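Local coordinates for putative tryptophan halogenase (PDB 6Y1W), which probably uses FAD to halogenate an aromatic substrate, as flavin-dependent halogenases do, at residues S348-I351 / H352-R356; N378-A381 / A382-A386. All blocks are in the same frame, centred on the assembly; numbering follows the deposited sequence.

Interaction 1: residues S348-I351 / H352-R356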
loop_
_atom_site.group_PDB
_atom_site.type_symbol
_atom_site.label_atom_id
_atom_site.label_comp_id
_atom_site.label_asym_id
_atom_site.label_seq_id
_atom_site.Cartn_x
_atom_site.Cartn_y
_atom_site.Cartn_z
ATOM N N SER A 348 -0.081 -16.825 -13.668
ATOM C CA SER A 348 -0.368 -15.965 -14.823
ATOM C C SER A 348 0.173 -14.550 -14.628
ATOM O O SER A 348 -0.535 -13.567 -14.841
ATOM C CB SER A 348 -1.877 -15.901 -15.157
ATOM O OG SER A 348 -2.549 -17.182 -15.044
ATOM N N THR A 349 1.450 -14.443 -14.271
ATOM C CA THR A 349 2.057 -13.147 -13.960
ATOM C C THR A 349 2.960 -12.596 -15.074
ATOM O O THR A 349 3.442 -11.471 -14.923
ATOM C CB THR A 349 2.862 -13.212 -12.654
ATOM O OG1 THR A 349 3.729 -14.367 -12.641
ATOM C CG2 THR A 349 1.945 -13.245 -11.434
ATOM N N ASN A 350 3.184 -13.301 -16.190
ATOM C CA ASN A 350 4.182 -12.839 -17.178
ATOM C C ASN A 350 3.817 -11.475 -17.771
ATOM O O ASN A 350 4.608 -10.514 -17.738
ATOM C CB ASN A 350 4.312 -13.878 -18.308
ATOM C CG ASN A 350 5.146 -13.362 -19.484
ATOM O OD1 ASN A 350 6.308 -13.033 -19.279
ATOM N ND2 ASN A 350 4.570 -13.287 -20.714
ATOM N N ILE A 351 2.618 -11.373 -18.354
ATOM C CA ILE A 351 2.222 -10.103 -18.961
ATOM C C ILE A 351 2.089 -8.997 -17.922
ATOM O O ILE A 351 2.432 -7.837 -18.196
ATOM C CB ILE A 351 0.950 -10.329 -19.800
ATOM C CG1 ILE A 351 1.382 -10.932 -21.139
ATOM C CG2 ILE A 351 0.173 -9.000 -20.035
ATOM C CD1 ILE A 351 0.207 -11.396 -22.004
ATOM N N HIS A 352 1.653 -9.336 -16.712
ATOM C CA HIS A 352 1.562 -8.361 -15.628
ATOM C C HIS A 352 2.921 -7.755 -15.318
ATOM O O HIS A 352 3.037 -6.543 -15.083
ATOM C CB HIS A 352 0.983 -9.057 -14.401
ATOM C CG HIS A 352 1.127 -8.252 -13.152
ATOM N ND1 HIS A 352 0.220 -7.280 -12.788
ATOM C CD2 HIS A 352 2.064 -8.287 -12.176
ATOM C CE1 HIS A 352 0.592 -6.745 -11.631
ATOM N NE2 HIS A 352 1.705 -7.348 -11.237
ATOM N N LEU A 353 3.965 -8.589 -15.284
ATOM C CA LEU A 353 5.274 -8.058 -14.949
ATOM C C LEU A 353 5.812 -7.162 -16.048
ATOM O O LEU A 353 6.514 -6.203 -15.743
ATOM C CB LEU A 353 6.255 -9.192 -14.657
ATOM C CG LEU A 353 5.992 -9.783 -13.265
ATOM C CD1 LEU A 353 6.662 -11.156 -13.166
ATOM C CD2 LEU A 353 6.428 -8.867 -12.120
ATOM N N ILE A 354 5.481 -7.444 -17.313
ATOM C CA ILE A 354 5.794 -6.498 -18.390
ATOM C C ILE A 354 5.073 -5.180 -18.151
ATOM O O ILE A 354 5.669 -4.093 -18.213
ATOM C CB ILE A 354 5.413 -7.098 -19.756
ATOM C CG1 ILE A 354 6.315 -8.302 -20.070
ATOM C CG2 ILE A 354 5.627 -6.023 -20.846
ATOM C CD1 ILE A 354 5.800 -9.151 -21.272
ATOM N N GLN A 355 3.758 -5.254 -17.906
ATOM C CA GLN A 355 2.963 -4.050 -17.698
ATOM C C GLN A 355 3.502 -3.235 -16.536
ATOM O O GLN A 355 3.608 -2.004 -16.633
ATOM C CB GLN A 355 1.510 -4.426 -17.428
ATOM C CG GLN A 355 0.706 -3.281 -16.828
ATOM C CD GLN A 355 -0.755 -3.654 -16.643
ATOM O OE1 GLN A 355 -1.261 -4.613 -17.282
ATOM N NE2 GLN A 355 -1.469 -2.877 -15.819
ATOM N N ARG A 356 3.855 -3.899 -15.418
ATOM C CA ARG A 356 4.377 -3.126 -14.280
ATOM C C ARG A 356 5.659 -2.389 -14.651
ATOM O O ARG A 356 5.861 -1.234 -14.256
ATOM C CB ARG A 356 4.650 -4.029 -13.071
ATOM C CG ARG A 356 3.390 -4.623 -12.455
ATOM C CD ARG A 356 2.444 -3.540 -11.882
ATOM N NE ARG A 356 3.181 -2.720 -10.933
ATOM C CZ ARG A 356 3.148 -1.392 -10.897
ATOM N NH1 ARG A 356 2.410 -0.707 -11.773
ATOM N NH2 ARG A 356 3.876 -0.747 -9.981
HETATM O O HOH W 1 -0.032 -11.778 -16.663
#
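T349 O accepts the N-H of L353 at 3.0 Å, and with this i to i+4 bond helix 350-363 gets under way. The i to i+4 series continues from I354 N to N350 O at 3.2 Å and from Q355 N to I351 O at 2.9 Å, the last the straightest with an N-H...O angle of 168°. L353 N also leans weakly on N350 O, which makes this amide bifurcated within the first turn.

A water bridges the start of the helix, giving a proton to S348 O at 2.6 Å and taking the N-H of H352 at 3.0 Å. It thus engages a backbone amide of the first turn and ties the preceding loop to it.

Side-chain contacts here are mostly with backbone carbonyls. L353 lays CG against T349 O at 3.5 Å, its CG anti to its own carbonyl carbon (chi1 -76°), which swings the branch back toward the helix start. I354 does likewise over N350 O, with CG1 at 3.6 Å. The H352 ring, turned anti to its backbone N (chi1 167°), has R356 CG packed 3.4 Å above one face, toward the rim, while ND1 is hydrogen-bonded to S65, which helps fix its rotation.

Other polar ends are held from outside: S348 OG by K89, the predicted active-site lysine, N350 ND2 by E60, and Q355 NE2 by the S65 carbonyl and a bound MES molecule, probably from the crystallisation liquor, which R356 NH1 also meets. I351, predicted to contact FAD, packs on T26 and M30 of helix 25-39 and on L66 of helix 65-73; I354 also meets helix 25-39, while T349 and L353 face helix 371-397, so this buried helix start is wedged among three helices.

Interaction 2: residues N378-A381 / A382-A386; sequences NRQA and AEEIA
The amide of A382 donates to N378 O at 2.9 Å, and its CB rests 3.4 Å from the same oxygen. One turn further on, A381 O accepts I385 N at 3.0 Å, and I385 CG2 also approaches this oxygen, at 3.4 Å. A381, A382 and E383 are thus each tied to a residue four positions away.

E383 is joined to R379 twice. Its backbone N donates to R379 O at 3.0 Å, and its carboxylate forms a long salt bridge from OE2 to R379 NE at 3.7 Å. The oxygen arrives at the edge of the guanidinium, in its plane, but the two flat groups are turned 54° apart, so they do not pair side by side. R379 gets there with CG anti to its backbone N (chi1 -166°) and a bend at chi3 of 91°. Its NH1 makes the stronger salt bridge with E376, so the guanidinium probably lies between two acids, with E383 the weaker partner.

H421 and Q435 of the second subunit pack on R379 and E383, which places this pair at the dimer contact, whereas A381 and A382 turn to V328 and Q324 of the same chain. The i to i+4 bonding and the Arg-Glu pair at the same spacing are those of a regular alpha-helix, here a middle part of the long helix 371-397.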
loop_
_atom_site.group_PDB
_atom_site.type_symbol
_atom_site.label_atom_id
_atom_site.label_comp_id
_atom_site.label_asym_id
_atom_site.label_seq_id
_atom_site.Cartn_x
_atom_site.Cartn_y
_atom_site.Cartn_z
ATOM N N ASN A 378 14.406 0.574 -9.382
ATOM C CA ASN A 378 14.918 -0.765 -9.077
ATOM C C ASN A 378 14.393 -1.251 -7.748
ATOM O O ASN A 378 14.071 -2.433 -7.606
ATOM C CB ASN A 378 16.445 -0.744 -9.071
ATOM C CG ASN A 378 16.996 -0.680 -10.457
ATOM O OD1 ASN A 378 16.368 -1.193 -11.404
ATOM N ND2 ASN A 378 18.162 -0.040 -10.619
ATOM N N ARG A 379 14.277 -0.352 -6.768
ATOM C CA ARG A 379 13.785 -0.763 -5.443
ATOM C C ARG A 379 12.353 -1.281 -5.516
ATOM O O ARG A 379 12.011 -2.311 -4.909
ATOM C CB ARG A 379 13.873 0.417 -4.478
ATOM C CG ARG A 379 13.701 0.031 -3.025
ATOM C CD ARG A 379 13.319 1.254 -2.192
ATOM N NE ARG A 379 11.872 1.379 -2.135
ATOM C CZ ARG A 379 11.218 2.454 -2.540
ATOM N NH1 ARG A 379 11.901 3.480 -3.003
ATOM N NH2 ARG A 379 9.890 2.504 -2.481
ATOM N N GLN A 380 11.494 -0.554 -6.230
ATOM C CA GLN A 380 10.106 -0.964 -6.375
ATOM C C GLN A 380 10.022 -2.271 -7.138
ATOM O O GLN A 380 9.276 -3.176 -6.747
ATOM C CB GLN A 380 9.308 0.122 -7.098
ATOM C CG GLN A 380 9.118 1.436 -6.352
ATOM C CD GLN A 380 8.117 2.329 -7.074
ATOM O OE1 GLN A 380 7.254 1.839 -7.825
ATOM N NE2 GLN A 380 8.220 3.637 -6.861
ATOM N N ALA A 381 10.806 -2.397 -8.204
ATOM C CA ALA A 381 10.767 -3.635 -8.986
ATOM C C ALA A 381 11.172 -4.827 -8.132
ATOM O O ALA A 381 10.533 -5.889 -8.188
ATOM C CB ALA A 381 11.705 -3.535 -10.191
ATOM N N ALA A 382 12.242 -4.665 -7.353
ATOM C CA ALA A 382 12.744 -5.761 -6.526
ATOM C C ALA A 382 11.718 -6.176 -5.474
ATOM O O ALA A 382 11.482 -7.372 -5.265
ATOM C CB ALA A 382 14.069 -5.346 -5.877
ATOM N N GLU A 383 11.075 -5.211 -4.827
ATOM C CA GLU A 383 10.075 -5.544 -3.814
ATOM C C GLU A 383 8.885 -6.252 -4.435
ATOM O O GLU A 383 8.371 -7.225 -3.872
ATOM C CB GLU A 383 9.627 -4.283 -3.071
ATOM C CG GLU A 383 10.655 -3.893 -2.019
ATOM C CD GLU A 383 10.515 -2.492 -1.483
ATOM O OE1 GLU A 383 9.499 -1.831 -1.766
ATOM O OE2 GLU A 383 11.447 -2.060 -0.768
ATOM N N GLU A 384 8.423 -5.776 -5.593
ATOM C CA GLU A 384 7.244 -6.391 -6.197
ATOM C C GLU A 384 7.518 -7.824 -6.634
ATOM O O GLU A 384 6.667 -8.703 -6.433
ATOM C CB GLU A 384 6.760 -5.552 -7.382
ATOM C CG GLU A 384 6.051 -4.285 -6.948
ATOM C CD GLU A 384 5.601 -3.469 -8.170
ATOM O OE1 GLU A 384 5.184 -4.081 -9.177
ATOM O OE2 GLU A 384 5.645 -2.235 -8.115
ATOM N N ILE A 385 8.691 -8.085 -7.218
ATOM C CA ILE A 385 8.927 -9.420 -7.770
ATOM C C ILE A 385 9.181 -10.417 -6.643
ATOM O O ILE A 385 8.796 -11.592 -6.749
ATOM C CB ILE A 385 10.072 -9.410 -8.805
ATOM C CG1 ILE A 385 10.131 -10.742 -9.546
ATOM C CG2 ILE A 385 11.460 -9.144 -8.179
ATOM C CD1 ILE A 385 8.918 -11.051 -10.168
ATOM N N ALA A 386 9.823 -9.981 -5.566
ATOM C CA ALA A 386 10.093 -10.896 -4.468
ATOM C C ALA A 386 8.792 -11.355 -3.843
ATOM O O ALA A 386 8.665 -12.512 -3.424
ATOM C CB ALA A 386 10.985 -10.235 -3.424
#

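Overall arrangement
Interactions 1 and 2 come in series along the chain, on the consecutive helices 350-363 and 371-397 of the same halogenase fold, with centres about 13 Å apart. They meet directly through two side-chain pairs: R356 NH2 forms a salt bridge with E384 OE2 at 3.0 Å, and L353 CD1 packs on I385 CD1 at 3.8 Å. One charged and one apolar pair are thus among the links between the two helices. The 348-356 run lies near the chain centre, beside residues predicted to bind FAD and tryptophan, whereas 378-386 is nearer the surface and reaches the second subunit. In position, the two helices thus run from the predicted cofactor region to the subunit contact.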